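PDB 3MPP: botulinum neurotoxin type G from Clostridium botulinum, which adheres to the host cell surface through its receptor-binding domain and delivers a metalloprotease light chain into the cytosol. Local coordinates for residues S259-T263 / D394-C398; R321-N327 / P344-L350; L153-N157 / K166-I170; D65-I69 / F204-L208. The protein carries 4 engineered substitutions. One frame throughout, in Å; residues are numbered along the deposited sequence.

Contact 1: residues S259-T263 / D394-C398; sequences SMGET and DNYFC
M260 reaches the ring of Y396 with its sulfur, a Met-aromatic contact in which SD sits 4.5 Å from the ring centroid and 35° off the ring normal, so neither squarely over the face nor in the plane. The thioether chain runs out fully extended, its CG set opposite the carbonyl carbon (chi1 -63°), and this carries SD alongside the CD1 and CE1 side of the phenol. The same ring is brushed near its root by the carbonyl of G261, whose O lies 3.5 Å from Y396 CD1. That oxygen takes the N-H of F397 at 2.9 Å, with the donor standing above the carbonyl plane. F397 also rests its CB on G261 O, but its phenyl ring swings away from 259-263 to meet W420 and F377 at steep angles. At the other end T263 and N395 approach at a slant: T263 OG1 lies 3.8 Å from N395 CB, and T263 N donates to N395 O over a longer 3.3 Å. Two waters extend the contact, one joining G261 N to F397 O, the other T263 OG1 to N395 ND2; N395 OD1 turns to K381. The strand segments cross at 133°, which fits the single backbone bridge of E262 with Y396. A G1 beta bulge sets S259 and M260 both against F255. Here the 250-255/260-270 hairpin meets strand 394-400 within the beta-trefoil half of the receptor-binding domain, where N395 lies about 12 Å, side chain to side chain, from W402 of the inferred ganglioside-binding motif.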
loop_
_atom_site.group_PDB
_atom_site.type_symbol
_atom_site.label_atom_id
_atom_site.label_comp_id
_atom_site.label_asym_id
_atom_site.label_seq_id
_atom_site.Cartn_x
_atom_site.Cartn_y
_atom_site.Cartn_z
ATOM N N SER A 259 16.392 6.196 -27.803
ATOM C CA SER A 259 14.996 5.747 -27.754
ATOM C C SER A 259 14.825 4.662 -26.685
ATOM O O SER A 259 14.137 3.672 -26.926
ATOM C CB SER A 259 14.562 5.185 -29.116
ATOM O OG SER A 259 14.593 6.167 -30.158
ATOM N N MET A 260 15.479 4.826 -25.531
ATOM C CA MET A 260 15.429 3.815 -24.471
ATOM C C MET A 260 15.216 4.418 -23.095
ATOM O O MET A 260 15.292 5.635 -22.924
ATOM C CB MET A 260 16.727 3.002 -24.437
ATOM C CG MET A 260 16.993 2.208 -25.701
ATOM S SD MET A 260 18.658 1.522 -25.731
ATOM C CE MET A 260 18.643 0.785 -27.363
ATOM N N GLY A 261 14.969 3.546 -22.117
ATOM C CA GLY A 261 14.967 3.938 -20.718
ATOM C C GLY A 261 16.268 3.514 -20.075
ATOM O O GLY A 261 16.645 2.342 -20.150
ATOM N N GLU A 262 16.974 4.465 -19.461
ATOM C CA GLU A 262 18.193 4.156 -18.726
ATOM C C GLU A 262 17.897 4.415 -17.253
ATOM O O GLU A 262 16.960 5.145 -16.935
ATOM C CB GLU A 262 19.339 5.066 -19.191
ATOM C CG GLU A 262 18.929 6.549 -19.214
ATOM C CD GLU A 262 20.046 7.502 -19.639
ATOM O OE1 GLU A 262 21.100 7.035 -20.142
ATOM O OE2 GLU A 262 19.859 8.726 -19.465
ATOM N N THR A 263 18.667 3.820 -16.349
ATOM C CA THR A 263 18.467 4.127 -14.936
ATOM C C THR A 263 19.131 5.457 -14.582
ATOM O O THR A 263 20.062 5.889 -15.252
ATOM C CB THR A 263 18.990 3.012 -14.009
ATOM O OG1 THR A 263 20.404 2.868 -14.175
ATOM C CG2 THR A 263 18.287 1.670 -14.319
ATOM N N ASP A 394 25.875 0.117 -19.411
ATOM C CA ASP A 394 24.854 0.787 -18.601
ATOM C C ASP A 394 23.651 -0.121 -18.380
ATOM O O ASP A 394 23.508 -1.154 -19.039
ATOM C CB ASP A 394 24.386 2.075 -19.276
ATOM C CG ASP A 394 25.472 3.129 -19.336
ATOM O OD1 ASP A 394 26.317 3.064 -20.256
ATOM O OD2 ASP A 394 25.475 4.026 -18.469
ATOM N N ASN A 395 22.798 0.269 -17.440
ATOM C CA ASN A 395 21.620 -0.516 -17.100
ATOM C C ASN A 395 20.404 0.071 -17.807
ATOM O O ASN A 395 20.160 1.267 -17.718
ATOM C CB ASN A 395 21.424 -0.546 -15.575
ATOM C CG ASN A 395 22.529 -1.310 -14.873
ATOM O OD1 ASN A 395 23.109 -2.226 -15.457
ATOM N ND2 ASN A 395 22.831 -0.944 -13.632
ATOM N N TYR A 396 19.657 -0.774 -18.516
ATOM C CA TYR A 396 18.547 -0.309 -19.346
ATOM C C TYR A 396 17.249 -1.034 -19.020
ATOM O O TYR A 396 17.267 -2.215 -18.667
ATOM C CB TYR A 396 18.852 -0.532 -20.831
ATOM C CG TYR A 396 19.914 0.386 -21.372
ATOM C CD1 TYR A 396 19.584 1.638 -21.875
ATOM C CD2 TYR A 396 21.249 0.007 -21.376
ATOM C CE1 TYR A 396 20.553 2.488 -22.377
ATOM C CE2 TYR A 396 22.228 0.849 -21.883
ATOM C CZ TYR A 396 21.871 2.089 -22.375
ATOM O OH TYR A 396 22.833 2.934 -22.870
ATOM N N PHE A 397 16.143 -0.297 -19.127
ATOM C CA PHE A 397 14.782 -0.840 -19.156
ATOM C C PHE A 397 14.750 -1.841 -20.311
ATOM O O PHE A 397 14.965 -1.465 -21.457
ATOM C CB PHE A 397 13.835 0.341 -19.433
ATOM C CG PHE A 397 12.351 0.052 -19.231
ATOM C CD1 PHE A 397 11.902 -0.873 -18.293
ATOM C CD2 PHE A 397 11.403 0.786 -19.958
ATOM C CE1 PHE A 397 10.522 -1.094 -18.108
ATOM C CE2 PHE A 397 10.033 0.577 -19.779
ATOM C CZ PHE A 397 9.594 -0.357 -18.846
ATOM N N CYS A 398 14.512 -3.120 -20.016
ATOM C CA CYS A 398 14.631 -4.145 -21.044
ATOM C C CYS A 398 13.559 -5.209 -20.871
ATOM O O CYS A 398 12.807 -5.192 -19.901
ATOM C CB CYS A 398 16.016 -4.819 -20.970
ATOM S SG CYS A 398 16.211 -5.884 -19.518
HETATM O O HOH W 1 14.830 0.844 -22.939
HETATM O O HOH W 2 21.559 1.182 -12.099
#

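Contact 2: residues R321-N327 / P344-L350; sequences RVYVLVN and PTFYDVL
V324 and Y347 form an antiparallel hydrogen-bonded pair, and the packing is closest beside it. V324 N meets Y347 O at 2.8 Å, almost straight (171°), and Y347 N returns a more bent bond to V324 O. Next along, V326 wedges both methyls against segment 344-350: CG1 lies 3.3 Å from Y347 CB, while CG2 presses on T345 O, which also receives V326 N-H. On the sheet side carrying L325 and F346, L325 CD1 touches the ring edge of F346 at CE1, 3.5 Å away and in the ring plane. Y323 crosses F346 at about a right angle, its CD1 against F346 CB, and F336 stacks on the F346 ring. The end with R321 and D348 is polar and watered yet closely packed. R321 bends at chi3 (-66°) and brings NH1 to D348 OD2 in a 2.8 Å salt bridge, 16° out of the guanidinium plane. The D348 carboxylate lies nearly parallel to the Y323 ring, and one water joins Y323 OH to D348 OD2, while a second bridges V322 O and D348 O. The loose, solvent side holds the exposed side chains of N327, P344 and T345: N327 OD1 stays 4.2 Å from T345 CG2, and T345 OG1 is held by D343. Paired antiparallel strands 320-325 and 346-353, with aromatic and aliphatic side chains turned to their neighbours, belong to the beta-trefoil fold of the C-terminal receptor-binding half.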
loop_
_atom_site.group_PDB
_atom_site.type_symbol
_atom_site.label_atom_id
_atom_site.label_comp_id
_atom_site.label_asym_id
_atom_site.label_seq_id
_atom_site.Cartn_x
_atom_site.Cartn_y
_atom_site.Cartn_z
ATOM N N ARG A 321 5.126 5.131 -26.633
ATOM C CA ARG A 321 4.623 3.862 -26.151
ATOM C C ARG A 321 5.794 2.926 -26.055
ATOM O O ARG A 321 6.804 3.119 -26.742
ATOM C CB ARG A 321 3.585 3.303 -27.129
ATOM C CG ARG A 321 3.128 1.879 -26.807
ATOM C CD ARG A 321 1.924 1.495 -27.651
ATOM N NE ARG A 321 0.770 2.309 -27.294
ATOM C CZ ARG A 321 -0.392 2.277 -27.936
ATOM N NH1 ARG A 321 -0.557 1.469 -28.983
ATOM N NH2 ARG A 321 -1.387 3.051 -27.526
ATOM N N VAL A 322 5.666 1.920 -25.196
ATOM C CA VAL A 322 6.710 0.930 -25.029
ATOM C C VAL A 322 6.574 -0.149 -26.096
ATOM O O VAL A 322 5.499 -0.719 -26.262
ATOM C CB VAL A 322 6.644 0.279 -23.628
ATOM C CG1 VAL A 322 7.713 -0.788 -23.496
ATOM C CG2 VAL A 322 6.797 1.355 -22.508
ATOM N N TYR A 323 7.664 -0.423 -26.814
ATOM C CA TYR A 323 7.675 -1.492 -27.819
ATOM C C TYR A 323 8.723 -2.565 -27.543
ATOM O O TYR A 323 9.826 -2.282 -27.070
ATOM C CB TYR A 323 7.864 -0.944 -29.242
ATOM C CG TYR A 323 6.683 -0.154 -29.763
ATOM C CD1 TYR A 323 5.677 -0.766 -30.495
ATOM C CD2 TYR A 323 6.574 1.208 -29.506
ATOM C CE1 TYR A 323 4.596 -0.039 -30.979
ATOM C CE2 TYR A 323 5.499 1.940 -29.969
ATOM C CZ TYR A 323 4.515 1.315 -30.706
ATOM O OH TYR A 323 3.448 2.056 -31.142
ATOM N N VAL A 324 8.367 -3.797 -27.870
ATOM C CA VAL A 324 9.284 -4.909 -27.781
ATOM C C VAL A 324 9.833 -5.264 -29.168
ATOM O O VAL A 324 9.071 -5.403 -30.125
ATOM C CB VAL A 324 8.575 -6.124 -27.174
ATOM C CG1 VAL A 324 9.447 -7.383 -27.309
ATOM C CG2 VAL A 324 8.251 -5.845 -25.715
ATOM N N LEU A 325 11.149 -5.415 -29.276
ATOM C CA LEU A 325 11.732 -5.848 -30.541
ATOM C C LEU A 325 11.440 -7.333 -30.736
ATOM O O LEU A 325 12.004 -8.170 -30.048
ATOM C CB LEU A 325 13.237 -5.571 -30.554
ATOM C CG LEU A 325 13.609 -4.180 -31.075
ATOM C CD1 LEU A 325 13.147 -3.105 -30.110
ATOM C CD2 LEU A 325 15.110 -4.067 -31.337
ATOM N N VAL A 326 10.555 -7.663 -31.667
ATOM C CA VAL A 326 10.090 -9.046 -31.800
ATOM C C VAL A 326 11.054 -10.005 -32.489
ATOM O O VAL A 326 10.997 -11.206 -32.253
ATOM C CB VAL A 326 8.724 -9.136 -32.508
ATOM C CG1 VAL A 326 7.628 -8.680 -31.572
ATOM C CG2 VAL A 326 8.729 -8.321 -33.780
ATOM N N ASN A 327 11.939 -9.479 -33.325
ATOM C CA ASN A 327 12.851 -10.322 -34.084
ATOM C C ASN A 327 14.263 -10.335 -33.513
ATOM O O ASN A 327 15.231 -10.501 -34.248
ATOM C CB ASN A 327 12.891 -9.899 -35.558
ATOM C CG ASN A 327 11.585 -10.188 -36.288
ATOM O OD1 ASN A 327 11.170 -9.429 -37.166
ATOM N ND2 ASN A 327 10.929 -11.287 -35.919
ATOM N N PRO A 344 5.922 -3.795 -37.952
ATOM C CA PRO A 344 5.779 -5.159 -37.418
ATOM C C PRO A 344 7.064 -5.731 -36.799
ATOM O O PRO A 344 7.014 -6.820 -36.233
ATOM C CB PRO A 344 5.391 -5.998 -38.653
ATOM C CG PRO A 344 5.426 -5.085 -39.826
ATOM C CD PRO A 344 5.941 -3.748 -39.423
ATOM N N THR A 345 8.195 -5.034 -36.898
ATOM C CA THR A 345 9.388 -5.516 -36.199
ATOM C C THR A 345 9.306 -5.169 -34.707
ATOM O O THR A 345 10.145 -5.583 -33.910
ATOM C CB THR A 345 10.683 -4.954 -36.793
ATOM O OG1 THR A 345 10.665 -3.528 -36.701
ATOM C CG2 THR A 345 10.845 -5.392 -38.261
ATOM N N PHE A 346 8.289 -4.400 -34.336
ATOM C CA PHE A 346 8.075 -4.053 -32.936
ATOM C C PHE A 346 6.677 -4.501 -32.530
ATOM O O PHE A 346 5.801 -4.651 -33.381
ATOM C CB PHE A 346 8.222 -2.549 -32.720
ATOM C CG PHE A 346 9.514 -1.976 -33.251
ATOM C CD1 PHE A 346 10.727 -2.280 -32.647
ATOM C CD2 PHE A 346 9.510 -1.118 -34.335
ATOM C CE1 PHE A 346 11.920 -1.744 -33.137
ATOM C CE2 PHE A 346 10.695 -0.579 -34.826
ATOM C CZ PHE A 346 11.898 -0.893 -34.218
ATOM N N TYR A 347 6.466 -4.700 -31.233
ATOM C CA TYR A 347 5.177 -5.154 -30.741
ATOM C C TYR A 347 4.862 -4.486 -29.407
ATOM O O TYR A 347 5.733 -4.395 -28.529
ATOM C CB TYR A 347 5.220 -6.671 -30.578
ATOM C CG TYR A 347 3.877 -7.331 -30.322
ATOM C CD1 TYR A 347 2.784 -7.056 -31.129
ATOM C CD2 TYR A 347 3.718 -8.266 -29.295
ATOM C CE1 TYR A 347 1.558 -7.672 -30.922
ATOM C CE2 TYR A 347 2.491 -8.894 -29.083
ATOM C CZ TYR A 347 1.419 -8.587 -29.899
ATOM O OH TYR A 347 0.196 -9.187 -29.702
ATOM N N ASP A 348 3.619 -4.036 -29.236
ATOM C CA ASP A 348 3.279 -3.238 -28.058
ATOM C C ASP A 348 2.267 -3.880 -27.117
ATOM O O ASP A 348 1.978 -3.341 -26.052
ATOM C CB ASP A 348 2.800 -1.841 -28.457
ATOM C CG ASP A 348 1.557 -1.876 -29.358
ATOM O OD1 ASP A 348 1.156 -2.963 -29.820
ATOM O OD2 ASP A 348 0.990 -0.806 -29.609
ATOM N N VAL A 349 1.755 -5.039 -27.492
ATOM C CA VAL A 349 0.760 -5.721 -26.663
ATOM C C VAL A 349 1.413 -6.493 -25.492
ATOM O O VAL A 349 2.161 -7.468 -25.685
ATOM C CB VAL A 349 -0.111 -6.653 -27.509
ATOM C CG1 VAL A 349 -1.128 -7.358 -26.624
ATOM C CG2 VAL A 349 -0.798 -5.850 -28.638
ATOM N N LEU A 350 1.134 -6.024 -24.280
ATOM C CA LEU A 350 1.732 -6.569 -23.073
ATOM C C LEU A 350 0.669 -7.174 -22.165
ATOM O O LEU A 350 -0.529 -6.976 -22.368
ATOM C CB LEU A 350 2.430 -5.454 -22.289
ATOM C CG LEU A 350 3.352 -4.546 -23.093
ATOM C CD1 LEU A 350 3.892 -3.407 -22.205
ATOM C CD2 LEU A 350 4.469 -5.383 -23.707
HETATM O O HOH W 3 3.018 -0.999 -24.856
HETATM O O HOH W 4 1.239 0.479 -32.267
#

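Contact 3: residues L153-N157 / K166-I170; sequences LGNAN and KSEKI
A156 N donates to E168 O in the shortest sound polar bond of the contact, 2.7 Å and practically straight at 176°. E168 N answers to A156 O at 2.8 Å, approaching nearly along the C=O axis, so the two residues make an antiparallel hydrogen-bonded pair. Each of these carbonyls is also touched by a CA-H: N155 CA leans on E168 O, and S167 CA comes to 3.0 Å from A156 O. One step on, N157 and S167 form a non-hydrogen-bonded pair with their CA atoms only 4.0 Å apart. Their side chains share a side of the sheet, S167 OG turned opposite its own backbone N (chi1 174°) and brought beside the amide of N157. N157 ND2 and S167 OG lie close together, yet the angle is too poor for a hydrogen bond. N157 CA meets the carbonyl of K166 by a further CA-H contact, 3.2 Å to its O. In the other direction, G154 meets 169-170 through carbon contacts to oxygen. G154 O is buried without a polar partner in the model, and what approaches it is carbon: K169 CB at 3.3 Å, with the CA atoms of K169 and I170. The long K169 chain is kinked and runs beside N155, both pointing the same way. Residues 156-160 and 163-168 are the two arms of a beta hairpin; A156 and N157 lean on strand 144-150, which continues the same sheet, while K166, E168 and I170 reach across to strand 123-129 of the other sheet, where K166 also makes a cation-pi contact with F127.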
loop_
_atom_site.group_PDB
_atom_site.type_symbol
_atom_site.label_atom_id
_atom_site.label_comp_id
_atom_site.label_asym_id
_atom_site.label_seq_id
_atom_site.Cartn_x
_atom_site.Cartn_y
_atom_site.Cartn_z
ATOM N N LEU A 153 -3.389 -13.922 30.153
ATOM C CA LEU A 153 -2.138 -14.349 30.784
ATOM C C LEU A 153 -1.441 -13.267 31.627
ATOM O O LEU A 153 -0.920 -13.572 32.700
ATOM C CB LEU A 153 -1.171 -14.935 29.744
ATOM C CG LEU A 153 0.029 -15.743 30.249
ATOM C CD1 LEU A 153 0.501 -16.720 29.184
ATOM C CD2 LEU A 153 1.174 -14.832 30.670
ATOM N N GLY A 154 -1.420 -12.019 31.161
ATOM C CA GLY A 154 -2.047 -11.618 29.916
ATOM C C GLY A 154 -1.093 -10.948 28.950
ATOM O O GLY A 154 -0.358 -10.030 29.313
ATOM N N ASN A 155 -1.109 -11.414 27.708
ATOM C CA ASN A 155 -0.264 -10.845 26.671
ATOM C C ASN A 155 -1.044 -10.001 25.671
ATOM O O ASN A 155 -2.172 -10.326 25.300
ATOM C CB ASN A 155 0.508 -11.943 25.938
ATOM C CG ASN A 155 1.721 -12.412 26.709
ATOM O OD1 ASN A 155 1.998 -11.929 27.805
ATOM N ND2 ASN A 155 2.458 -13.353 26.135
ATOM N N ALA A 156 -0.432 -8.901 25.256
ATOM C CA ALA A 156 -0.939 -8.120 24.143
ATOM C C ALA A 156 0.038 -8.284 22.994
ATOM O O ALA A 156 1.247 -8.206 23.198
ATOM C CB ALA A 156 -1.068 -6.657 24.535
ATOM N N ASN A 157 -0.485 -8.529 21.794
ATOM C CA ASN A 157 0.349 -8.714 20.608
ATOM C C ASN A 157 -0.057 -7.778 19.482
ATOM O O ASN A 157 -1.246 -7.551 19.257
ATOM C CB ASN A 157 0.250 -10.153 20.097
ATOM C CG ASN A 157 0.500 -11.186 21.184
ATOM O OD1 ASN A 157 -0.213 -11.239 22.185
ATOM N ND2 ASN A 157 1.505 -12.020 20.979
ATOM N N LYS A 166 5.232 -7.303 17.915
ATOM C CA LYS A 166 5.435 -7.101 19.344
ATOM C C LYS A 166 4.448 -7.896 20.179
ATOM O O LYS A 166 3.362 -8.240 19.720
ATOM C CB LYS A 166 5.387 -5.615 19.707
ATOM C CG LYS A 166 6.727 -4.938 19.546
ATOM C CD LYS A 166 6.747 -3.554 20.121
ATOM C CE LYS A 166 8.012 -2.838 19.701
ATOM N NZ LYS A 166 7.928 -1.392 20.013
ATOM N N SER A 167 4.837 -8.191 21.411
ATOM C CA SER A 167 4.009 -8.990 22.294
ATOM C C SER A 167 4.488 -8.812 23.728
ATOM O O SER A 167 5.588 -9.243 24.074
ATOM C CB SER A 167 4.075 -10.459 21.879
ATOM O OG SER A 167 3.382 -11.284 22.797
ATOM N N GLU A 168 3.667 -8.170 24.557
ATOM C CA GLU A 168 4.061 -7.864 25.932
ATOM C C GLU A 168 2.947 -8.084 26.954
ATOM O O GLU A 168 1.765 -8.132 26.607
ATOM C CB GLU A 168 4.535 -6.412 26.034
ATOM C CG GLU A 168 5.500 -5.981 24.944
ATOM C CD GLU A 168 5.653 -4.470 24.878
ATOM O OE1 GLU A 168 6.129 -3.967 23.839
ATOM O OE2 GLU A 168 5.292 -3.788 25.864
ATOM N N LYS A 169 3.340 -8.216 28.221
ATOM C CA LYS A 169 2.401 -8.144 29.337
ATOM C C LYS A 169 2.538 -6.764 29.980
ATOM O O LYS A 169 3.509 -6.055 29.719
ATOM C CB LYS A 169 2.676 -9.251 30.358
ATOM C CG LYS A 169 4.047 -9.193 31.006
ATOM C CD LYS A 169 4.974 -10.246 30.422
ATOM C CE LYS A 169 4.470 -11.648 30.736
ATOM N NZ LYS A 169 5.435 -12.701 30.320
ATOM N N ILE A 170 1.585 -6.376 30.826
ATOM C CA ILE A 170 0.469 -7.227 31.222
ATOM C C ILE A 170 -0.844 -6.785 30.586
ATOM O O ILE A 170 -1.903 -6.886 31.204
ATOM C CB ILE A 170 0.310 -7.265 32.760
ATOM C CG1 ILE A 170 0.686 -5.915 33.374
ATOM C CG2 ILE A 170 1.179 -8.359 33.367
ATOM C CD1 ILE A 170 -0.202 -4.769 32.950
#

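Contact 4: residues D65-I69 / F204-L208; sequences DNFSI and FGREL
S68 sets its OG beside its own backbone N and opposite its carbonyl carbon (chi1 -53°), which aims the hydroxyl at the loop residues R206-L208. There the oxygen is gripped twice: it donates to R206 O at 2.6 Å, in the carbonyl plane and on a lone pair, and accepts the N-H of L208 at 3.0 Å, nearly straight (166°). One serine ties down both ends of the peptide path around E207. L208 follows the bond in, its CG 3.9 Å from S68 OG, and within its own segment lays CD1 over one face of the F204 ring, toward the margin. Backbone bonds complete the grip, F204 N to S68 O at 2.9 Å and S68 N to F204 O slightly longer, so that S68 and F204 make an antiparallel hydrogen-bonded pair with their CB atoms on one side of the sheet. F67, with CG held between its backbone N and carbonyl carbon (chi1 76°), presses CB to 3.1 Å from F204 O but sends its ring off to W103. Farther out the N66 side chain slants past that of E207, whose carboxylate also lies near D151, a like charge. The seam joins the first residues of strand 67-74 to the exit of strand 195-204 just before helix 210-220, in a sheet of the N-terminal half, consistent with the lectin-like jelly roll of the concanavalin clan.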
loop_
_atom_site.group_PDB
_atom_site.type_symbol
_atom_site.label_atom_id
_atom_site.label_comp_id
_atom_site.label_asym_id
_atom_site.label_seq_id
_atom_site.Cartn_x
_atom_site.Cartn_y
_atom_site.Cartn_z
ATOM N N ASP A 65 -11.794 -10.524 28.371
ATOM C CA ASP A 65 -10.361 -10.260 28.447
ATOM C C ASP A 65 -9.615 -10.934 27.295
ATOM O O ASP A 65 -8.385 -10.920 27.247
ATOM C CB ASP A 65 -9.801 -10.732 29.793
ATOM C CG ASP A 65 -8.443 -10.130 30.103
ATOM O OD1 ASP A 65 -8.121 -9.064 29.540
ATOM O OD2 ASP A 65 -7.699 -10.722 30.913
ATOM N N ASN A 66 -10.370 -11.527 26.374
ATOM C CA ASN A 66 -9.796 -12.133 25.172
ATOM C C ASN A 66 -10.482 -11.660 23.893
ATOM O O ASN A 66 -11.601 -12.069 23.589
ATOM C CB ASN A 66 -9.848 -13.663 25.249
ATOM C CG ASN A 66 -8.626 -14.257 25.917
ATOM O OD1 ASN A 66 -8.174 -13.775 26.954
ATOM N ND2 ASN A 66 -8.082 -15.310 25.323
ATOM N N PHE A 67 -9.811 -10.797 23.141
ATOM C CA PHE A 67 -10.363 -10.346 21.874
ATOM C C PHE A 67 -9.264 -9.851 20.947
ATOM O O PHE A 67 -8.098 -9.754 21.341
ATOM C CB PHE A 67 -11.420 -9.260 22.091
ATOM C CG PHE A 67 -10.851 -7.910 22.422
ATOM C CD1 PHE A 67 -10.293 -7.662 23.664
ATOM C CD2 PHE A 67 -10.890 -6.888 21.496
ATOM C CE1 PHE A 67 -9.776 -6.416 23.968
ATOM C CE2 PHE A 67 -10.375 -5.641 21.793
ATOM C CZ PHE A 67 -9.818 -5.405 23.031
ATOM N N SER A 68 -9.646 -9.551 19.711
ATOM C CA SER A 68 -8.693 -9.108 18.705
ATOM C C SER A 68 -9.293 -7.989 17.882
ATOM O O SER A 68 -10.496 -7.981 17.615
ATOM C CB SER A 68 -8.315 -10.268 17.783
ATOM O OG SER A 68 -7.883 -11.397 18.523
ATOM N N ILE A 69 -8.443 -7.045 17.489
ATOM C CA ILE A 69 -8.839 -5.943 16.630
ATOM C C ILE A 69 -8.023 -6.043 15.350
ATOM O O ILE A 69 -6.807 -6.242 15.407
ATOM C CB ILE A 69 -8.516 -4.589 17.276
ATOM C CG1 ILE A 69 -9.243 -4.441 18.610
ATOM C CG2 ILE A 69 -8.884 -3.444 16.334
ATOM C CD1 ILE A 69 -10.740 -4.565 18.495
ATOM N N PHE A 204 -12.967 -9.256 16.796
ATOM C CA PHE A 204 -13.159 -10.677 17.100
ATOM C C PHE A 204 -13.273 -10.920 18.599
ATOM O O PHE A 204 -12.598 -10.270 19.398
ATOM C CB PHE A 204 -12.031 -11.521 16.508
ATOM C CG PHE A 204 -11.986 -11.495 15.009
ATOM C CD1 PHE A 204 -12.752 -12.377 14.268
ATOM C CD2 PHE A 204 -11.183 -10.583 14.340
ATOM C CE1 PHE A 204 -12.717 -12.358 12.890
ATOM C CE2 PHE A 204 -11.146 -10.555 12.963
ATOM C CZ PHE A 204 -11.915 -11.448 12.235
ATOM N N GLY A 205 -14.133 -11.863 18.975
ATOM C CA GLY A 205 -14.407 -12.129 20.374
ATOM C C GLY A 205 -13.416 -13.073 21.021
ATOM O O GLY A 205 -13.645 -13.569 22.123
ATOM N N ARG A 206 -12.310 -13.327 20.332
ATOM C CA ARG A 206 -11.283 -14.218 20.850
ATOM C C ARG A 206 -9.905 -13.746 20.418
ATOM O O ARG A 206 -9.781 -12.930 19.507
ATOM C CB ARG A 206 -11.533 -15.648 20.367
ATOM C CG ARG A 206 -12.830 -16.238 20.897
ATOM C CD ARG A 206 -13.312 -17.414 20.066
ATOM N NE ARG A 206 -14.717 -17.712 20.331
ATOM C CZ ARG A 206 -15.733 -17.042 19.795
ATOM N NH1 ARG A 206 -15.499 -16.034 18.966
ATOM N NH2 ARG A 206 -16.981 -17.374 20.087
ATOM N N GLU A 207 -8.872 -14.250 21.084
ATOM C CA GLU A 207 -7.501 -13.976 20.680
ATOM C C GLU A 207 -7.129 -14.859 19.494
ATOM O O GLU A 207 -6.969 -16.072 19.643
ATOM C CB GLU A 207 -6.531 -14.226 21.838
ATOM C CG GLU A 207 -5.060 -14.126 21.443
ATOM C CD GLU A 207 -4.128 -14.781 22.448
ATOM O OE1 GLU A 207 -4.629 -15.409 23.401
ATOM O OE2 GLU A 207 -2.895 -14.676 22.282
ATOM N N LEU A 208 -7.006 -14.251 18.317
ATOM C CA LEU A 208 -6.570 -14.981 17.133
ATOM C C LEU A 208 -5.100 -15.347 17.285
ATOM O O LEU A 208 -4.298 -14.530 17.743
ATOM C CB LEU A 208 -6.767 -14.139 15.864
ATOM C CG LEU A 208 -8.195 -13.759 15.461
ATOM C CD1 LEU A 208 -8.190 -12.900 14.204
ATOM C CD2 LEU A 208 -9.050 -15.002 15.260
#

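Overall arrangement
The four contacts fall into two pairs, one in each half of the receptor-binding domain. Contacts 1 and 2 share the C-terminal half, their centres 16 Å apart; both reach its large curled sheet, contact 1 through 394-398, and contact 2 is nested in the loop that contact 1 closes. Contacts 3 and 4 lie 13 Å apart between centres in the N-terminal half, both reaching one common sheet, with contact 3 nested inside the loop of contact 4. Between the pairs the centres are 50 to 56 Å apart, on opposite sides of the chain's centre. Of the four, only contact 1 approaches the inferred ganglioside site, the side chain of N395 being about 12 Å from that of W402.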